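Local atomic coordinates of beta-hexosaminidase Amuc_2018 (Akkermansia muciniphila, PDB entry 6JEB), a protein that hydrolyses terminal non-reducing N-acetylhexosamine residues from glycans and chitobiose, as a zinc-containing beta-N-acetylhexosaminidase of glycoside hydrolase family 20. Residues P139-L144 against V232-A237; Q195-H198 against F204-F207; E262-E265 against L269-E272. One frame throughout, in Å; residues are numbered along the deposited sequence. Where two conformers were deposited one is given.

Contact 1. Residues P139-L144 against V232-A237; sequences PGYPKL and VWKFYA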
# COMPACT_ATOMS: atom_id res chain seq x y z
N PRO A 139 12.88 8.92 19.29
CA PRO A 139 13.68 9.38 20.43
C PRO A 139 13.36 10.82 20.77
O PRO A 139 13.20 11.68 19.89
CB PRO A 139 15.12 9.22 19.94
CG PRO A 139 15.05 8.12 18.91
CD PRO A 139 13.72 8.32 18.23
N GLY A 140 13.23 11.08 22.07
CA GLY A 140 12.87 12.39 22.57
C GLY A 140 11.38 12.62 22.75
O GLY A 140 10.99 13.66 23.30
N TYR A 141 10.54 11.68 22.31
CA TYR A 141 9.08 11.82 22.43
C TYR A 141 8.52 10.55 23.06
O TYR A 141 7.79 9.79 22.42
CB TYR A 141 8.44 12.16 21.08
CG TYR A 141 8.94 13.51 20.61
CD1 TYR A 141 8.31 14.68 21.02
CD2 TYR A 141 10.08 13.62 19.82
CE1 TYR A 141 8.78 15.92 20.64
CE2 TYR A 141 10.56 14.85 19.43
CZ TYR A 141 9.91 16.00 19.84
OH TYR A 141 10.39 17.23 19.46
N PRO A 142 8.85 10.30 24.34
CA PRO A 142 8.47 9.02 24.96
C PRO A 142 6.98 8.85 25.15
O PRO A 142 6.55 7.70 25.34
CB PRO A 142 9.22 9.04 26.30
CG PRO A 142 9.45 10.50 26.58
CD PRO A 142 9.69 11.12 25.23
N LYS A 143 6.18 9.91 25.10
CA LYS A 143 4.75 9.73 25.24
C LYS A 143 4.11 9.11 24.01
O LYS A 143 2.96 8.66 24.08
CB LYS A 143 4.03 11.02 25.63
CG LYS A 143 4.44 11.60 26.97
CD LYS A 143 3.50 12.76 27.32
CE LYS A 143 3.94 13.55 28.51
NZ LYS A 143 2.87 14.52 28.86
N LEU A 144 4.82 9.05 22.87
CA LEU A 144 4.29 8.26 21.77
C LEU A 144 4.12 6.81 22.19
O LEU A 144 3.13 6.16 21.85
CB LEU A 144 5.20 8.36 20.54
CG LEU A 144 5.38 9.78 19.98
CD1 LEU A 144 6.37 9.75 18.82
CD2 LEU A 144 4.04 10.35 19.52
N VAL A 232 5.75 21.68 16.98
CA VAL A 232 5.27 20.82 15.91
C VAL A 232 6.39 20.57 14.91
O VAL A 232 6.63 19.43 14.49
CB VAL A 232 4.04 21.46 15.23
CG1 VAL A 232 3.74 20.78 13.90
CG2 VAL A 232 2.84 21.38 16.16
N TRP A 233 7.11 21.62 14.53
CA TRP A 233 8.17 21.49 13.53
C TRP A 233 9.38 20.77 14.10
O TRP A 233 10.03 19.99 13.39
CB TRP A 233 8.50 22.85 12.94
CG TRP A 233 7.28 23.40 12.29
CD1 TRP A 233 6.51 24.44 12.73
CD2 TRP A 233 6.63 22.88 11.13
NE1 TRP A 233 5.44 24.61 11.90
CE2 TRP A 233 5.49 23.67 10.90
CE3 TRP A 233 6.91 21.83 10.25
CZ2 TRP A 233 4.62 23.44 9.83
CZ3 TRP A 233 6.06 21.60 9.19
CH2 TRP A 233 4.92 22.41 8.98
N LYS A 234 9.71 21.00 15.37
CA LYS A 234 10.78 20.23 15.99
C LYS A 234 10.41 18.75 16.05
O LYS A 234 11.26 17.88 15.80
CB LYS A 234 11.09 20.76 17.39
CG LYS A 234 12.29 20.10 18.04
CD LYS A 234 12.71 20.82 19.30
CE LYS A 234 13.95 20.18 19.93
NZ LYS A 234 14.23 20.70 21.29
N PHE A 235 9.14 18.46 16.36
CA PHE A 235 8.69 17.07 16.42
C PHE A 235 8.81 16.40 15.05
O PHE A 235 9.40 15.33 14.92
CB PHE A 235 7.25 17.02 16.92
CG PHE A 235 6.62 15.65 16.84
CD1 PHE A 235 7.07 14.62 17.66
CD2 PHE A 235 5.58 15.40 15.96
CE1 PHE A 235 6.49 13.36 17.60
CE2 PHE A 235 4.99 14.13 15.90
CZ PHE A 235 5.44 13.12 16.71
N TYR A 236 8.24 17.02 14.01
CA TYR A 236 8.28 16.37 12.71
C TYR A 236 9.70 16.26 12.16
O TYR A 236 10.02 15.29 11.47
CB TYR A 236 7.32 17.03 11.72
CG TYR A 236 5.87 16.68 11.99
CD1 TYR A 236 5.47 15.36 12.13
CD2 TYR A 236 4.91 17.67 12.11
CE1 TYR A 236 4.14 15.03 12.37
CE2 TYR A 236 3.59 17.36 12.35
CZ TYR A 236 3.21 16.04 12.48
OH TYR A 236 1.89 15.73 12.72
N ALA A 237 10.57 17.23 12.46
CA ALA A 237 11.97 17.08 12.08
C ALA A 237 12.58 15.84 12.74
O ALA A 237 13.32 15.09 12.09
CB ALA A 237 12.78 18.33 12.44

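Contact 2. Residues Q195-H198 against F204-F207; sequences QALH and FFCF. With ZN (zinc ion), chain B.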
# COMPACT_ATOMS: atom_id res chain seq x y z
N GLN A 195 -5.67 11.91 16.39
CA GLN A 195 -6.18 11.85 17.76
C GLN A 195 -5.18 11.19 18.70
O GLN A 195 -5.06 11.59 19.86
CB GLN A 195 -7.54 11.17 17.84
CG GLN A 195 -8.14 11.27 19.25
CD GLN A 195 -9.61 10.93 19.29
OE1 GLN A 195 -10.33 11.16 18.31
NE2 GLN A 195 -10.06 10.38 20.42
N ALA A 196 -4.43 10.19 18.22
CA ALA A 196 -3.46 9.53 19.09
C ALA A 196 -2.34 10.49 19.46
O ALA A 196 -1.93 10.57 20.63
CB ALA A 196 -2.92 8.25 18.44
N LEU A 197 -1.85 11.26 18.49
CA LEU A 197 -0.84 12.27 18.77
C LEU A 197 -1.37 13.33 19.74
O LEU A 197 -0.64 13.79 20.63
CB LEU A 197 -0.36 12.92 17.47
CG LEU A 197 0.76 13.96 17.58
CD1 LEU A 197 2.02 13.36 18.20
CD2 LEU A 197 1.06 14.59 16.21
N HIS A 198 -2.65 13.71 19.60
CA HIS A 198 -3.24 14.69 20.52
C HIS A 198 -3.32 14.13 21.94
O HIS A 198 -3.07 14.86 22.91
CB HIS A 198 -4.62 15.13 20.01
CG HIS A 198 -5.17 16.34 20.70
ND1 HIS A 198 -5.75 17.38 20.01
CD2 HIS A 198 -5.23 16.68 22.01
CE1 HIS A 198 -6.14 18.31 20.86
NE2 HIS A 198 -5.84 17.91 22.08
N PHE A 204 0.60 20.21 20.72
CA PHE A 204 0.86 20.36 19.29
C PHE A 204 -0.35 20.88 18.51
O PHE A 204 -0.24 21.08 17.30
CB PHE A 204 1.28 19.03 18.65
CG PHE A 204 2.59 18.47 19.15
CD1 PHE A 204 3.44 19.19 19.98
CD2 PHE A 204 2.98 17.19 18.76
CE1 PHE A 204 4.66 18.63 20.43
CE2 PHE A 204 4.18 16.62 19.19
CZ PHE A 204 5.02 17.35 20.02
N PHE A 205 -1.49 21.10 19.17
CA PHE A 205 -2.75 21.33 18.49
C PHE A 205 -3.30 22.71 18.81
O PHE A 205 -2.97 23.32 19.83
CB PHE A 205 -3.76 20.23 18.86
CG PHE A 205 -3.35 18.88 18.35
CD1 PHE A 205 -2.35 18.15 18.99
CD2 PHE A 205 -3.90 18.37 17.18
CE1 PHE A 205 -1.92 16.93 18.47
CE2 PHE A 205 -3.50 17.15 16.67
CZ PHE A 205 -2.51 16.42 17.31
N CYS A 206 -4.15 23.21 17.90
CA CYS A 206 -4.72 24.55 18.06
C CYS A 206 -5.51 24.68 19.35
O CYS A 206 -5.47 25.72 20.02
CB CYS A 206 -5.63 24.87 16.87
SG CYS A 206 -4.86 24.77 15.25
N PHE A 207 -6.25 23.63 19.72
CA PHE A 207 -7.11 23.63 20.89
C PHE A 207 -6.72 22.43 21.75
O PHE A 207 -7.35 21.37 21.69
CB PHE A 207 -8.59 23.62 20.49
CG PHE A 207 -9.01 24.87 19.76
CD1 PHE A 207 -9.40 26.00 20.47
CD2 PHE A 207 -8.98 24.93 18.37
CE1 PHE A 207 -9.76 27.16 19.81
CE2 PHE A 207 -9.35 26.09 17.70
CZ PHE A 207 -9.75 27.21 18.43
ZN ZN B . -3.59 26.73 15.05

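Contact 3. Residues E262-E265 against L269-E272; sequences ELWE and LCRE. With ZN (zinc ion), chain B.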
# COMPACT_ATOMS: atom_id res chain seq x y z
N GLU A 262 -11.91 23.36 10.01
CA GLU A 262 -12.69 24.15 10.96
C GLU A 262 -11.84 24.68 12.12
O GLU A 262 -11.94 25.85 12.49
CB GLU A 262 -13.84 23.30 11.50
CG GLU A 262 -14.60 23.93 12.64
CD GLU A 262 -15.60 22.97 13.26
OE1 GLU A 262 -16.01 22.01 12.58
OE2 GLU A 262 -15.98 23.18 14.43
N LEU A 263 -11.00 23.82 12.71
CA LEU A 263 -10.24 24.27 13.88
C LEU A 263 -9.10 25.21 13.50
O LEU A 263 -8.77 26.11 14.29
CB LEU A 263 -9.75 23.08 14.71
CG LEU A 263 -10.86 22.24 15.35
CD1 LEU A 263 -10.29 21.22 16.34
CD2 LEU A 263 -11.91 23.12 16.02
N TRP A 264 -8.49 25.03 12.32
CA TRP A 264 -7.55 26.04 11.83
C TRP A 264 -8.23 27.39 11.64
O TRP A 264 -7.66 28.44 11.97
CB TRP A 264 -6.93 25.59 10.51
CG TRP A 264 -5.78 24.65 10.63
CD1 TRP A 264 -5.25 24.11 11.78
CD2 TRP A 264 -4.97 24.15 9.55
NE1 TRP A 264 -4.19 23.30 11.48
CE2 TRP A 264 -4.00 23.30 10.12
CE3 TRP A 264 -4.99 24.33 8.16
CZ2 TRP A 264 -3.04 22.64 9.34
CZ3 TRP A 264 -4.05 23.67 7.39
CH2 TRP A 264 -3.08 22.83 7.98
N GLU A 265 -9.45 27.38 11.10
CA GLU A 265 -10.17 28.64 10.90
C GLU A 265 -10.37 29.36 12.22
O GLU A 265 -10.22 30.58 12.30
CB GLU A 265 -11.51 28.39 10.21
CG GLU A 265 -12.19 29.67 9.70
CD GLU A 265 -12.86 30.47 10.80
OE1 GLU A 265 -13.40 29.86 11.74
OE2 GLU A 265 -12.84 31.72 10.73
N LEU A 269 -4.11 31.47 16.97
CA LEU A 269 -2.78 31.58 16.39
C LEU A 269 -2.84 31.53 14.87
O LEU A 269 -2.21 32.33 14.18
CB LEU A 269 -1.87 30.47 16.91
CG LEU A 269 -1.66 30.43 18.42
CD1 LEU A 269 -0.77 29.24 18.77
CD2 LEU A 269 -1.07 31.73 18.93
N CYS A 270 -3.59 30.56 14.32
CA CYS A 270 -3.67 30.43 12.87
C CYS A 270 -4.37 31.62 12.23
O CYS A 270 -4.00 32.01 11.11
CB CYS A 270 -4.37 29.12 12.49
SG CYS A 270 -3.41 27.63 12.86
N ARG A 271 -5.36 32.21 12.89
CA ARG A 271 -6.03 33.38 12.33
C ARG A 271 -5.04 34.50 12.04
O ARG A 271 -5.04 35.08 10.94
CB ARG A 271 -7.13 33.88 13.27
CG ARG A 271 -8.38 33.05 13.18
CD ARG A 271 -9.39 33.48 14.21
NE ARG A 271 -10.67 32.86 13.91
CZ ARG A 271 -11.79 33.08 14.59
NH1 ARG A 271 -11.80 33.92 15.62
NH2 ARG A 271 -12.91 32.46 14.23
N GLU A 272 -4.18 34.82 13.01
CA GLU A 272 -3.23 35.91 12.80
C GLU A 272 -2.09 35.50 11.87
O GLU A 272 -1.56 36.34 11.15
CB GLU A 272 -2.67 36.41 14.13
CG GLU A 272 -3.56 37.42 14.80
CD GLU A 272 -3.82 38.65 13.94
OE1 GLU A 272 -2.86 39.32 13.50
OE2 GLU A 272 -5.00 38.94 13.69
ZN ZN B . -3.59 26.73 15.05

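Contact 1. Residues P139-L144 against V232-A237
Tyr141 and Leu144, the two residues of 139-144 that meet Phe235, are joined to each other by a backbone hydrogen bond, Leu144 N to Tyr141 O at 3.1 Å. The bond spans a turn, and both side chains point toward helix 230-246. Across the contact the packing is aromatic and apolar. Phe235 presents its edge to the face of Tyr141 in a T-shaped pair, with ring centroids 4.8 Å apart and planes inclined at 78°. Phe235 CD1 stands above the middle of the tyrosine ring and comes within 3.6 Å of Tyr141 CD1. Phe235 CG is anti to the backbone N (chi1 172°), which swings the ring off the flank of its helix and into this position. The same edge of the ring carries on to Leu144: its CD1 methyl sits near the plane of the phenylalanine, 3.8 Å from Phe235 CE1. A branched leucine suits this place because one methyl meets CE1 while the other, CD2, lies beside Phe235 CZ. The phenol end of Tyr141 runs on past Phe235 to the helix backbone, where Tyr141 OH rests 3.5 Å from Phe235 CA. Lys234 adds its aliphatic stem, with CG 3.7 Å from Tyr141 OH. Tyrosine suits the place with a broad face for Phe235 and a ring long enough to bring its hydroxyl to the helix backbone. In the TIM barrel, 139-144 belongs to the long excursion between strand 123-127 and helix 167-178, and 232-237 to the helix preceding strand 251-253; Leu197 of helix 195-200 packs against both Leu144 and Phe235, so a third helix joins the contact.

Contact 2. Residues Q195-H198 against F204-F207
Helix 195-200 and the irregular segment 204-207 that soon follows it lie side by side, their alpha carbons nearest at His198 and Phe205, 7.0 Å apart. Both belong to the stretch between strand 183-187 and helix 230-246 of the TIM-barrel catalytic domain, which carries Cys206, a ligand of a four-cysteine zinc site. Phe205 points its side chain at the helix. Its ring makes an offset stack with the imidazole of His198, with centroids 4.3 Å apart and planes 30° from parallel. His198 ND1 lies over one face of the phenylalanine, toward its rim and 3.3 Å from Phe205 CG. The CB of His198 adds a CH-pi contact to the same ring, 3.7 Å from its centroid. With CG anti to the backbone N (chi1 -167°), the imidazole swings out from the helix beside Phe205. A histidine can both stack and bond here: its NE2 is hydrogen-bonded to the backbone N of Lys209, which helps fix the turn of the ring. One residue earlier, Leu197 meets two aromatic rings. Its CD1 meets Phe204 CD2 at 4.0 Å, the side chains crossing at about a right angle, while its CG lies 4.1 Å from Phe205 CZ. Forked leucine and flat phenylalanines fit this buried apolar layer, and Phe204 also packs on Phe235 of helix 230-246. Cys206 turns away from the helix to the metal. At the far end, the carbonyl oxygen of Phe207 accepts a bond from Lys209 NZ and approaches the edge of the imidazole, 3.4 Å from His198 CE1.

Contact 3. Residues E262-E265 against L269-E272
The indole of Trp264 and the guanidinium of Arg271 are the flat groups through which helices 262-266 and 268-277 meet. Cys270 SG approaches the indole obliquely, 4.5 Å from the centroid of its five-membered ring, in a sulfur-aromatic contact; the nearest ring atom is Trp264 CD1. The indole N-H is spent on the backbone O of Val225, which helps hold the indole's rotation next to the metal site. At the edge of the guanidinium lies Glu265, twice over. Arg271 NE donates to Glu265 O over 2.8 Å, with an angle of 151° at the hydrogen, and uses a lone pair in the carbonyl plane. The carboxylate of the same residue completes the grip with a long salt bridge, Glu265 OE2 to Arg271 NH2 at 3.6 Å, its plane turned 61° from that of the guanidinium; NH2 lies equally far from OE1. Glu265 points away from the second helix at its root, and a bend at chi2 (-78°) brings the carboxylate round beside NH2. Arginine suits the place because its extended chain carries both donors across the gap. Trp264 O and Glu265 O, carbonyls near the end of helix 262-266, also receive NH1 and NH2 of Arg274, so positive groups collect where the helix dipole would probably be negative. Nearer the metal, the backbone oxygen Trp264 O lies 3.4 Å from the side-chain carbon Cys270 CB. The small cysteine can come this close to the carbonyl and still place its SG 2.4 Å from the zinc ion. Cys267 lies in the turn between the helices, and with Cys270 it gives the CxxC pair of a Cys4 zinc site, probably structural, completed by Cys206 and Cys226.

In the fold
From the N terminus, the chain passes through the mixed-sheet domain into the TIM barrel before reaching contact 1, which closes a loop of 87 residues between the excursion after strand 123-127 and helix 230-246. Contact 2 is nested inside that loop and closes a short loop of five residues that takes in the end of helix 195-200. The two touch directly, for instance where Val232 CG2 meets Phe204 O. Contact 3 follows in series, joining helix 262-266 to helix 268-277, which come after strand 251-253. It does not touch contact 1, but it meets contact 2 at the shared zinc ion, which thus ties the loop before helix 230-246 to the helical pair beyond strand 251-253.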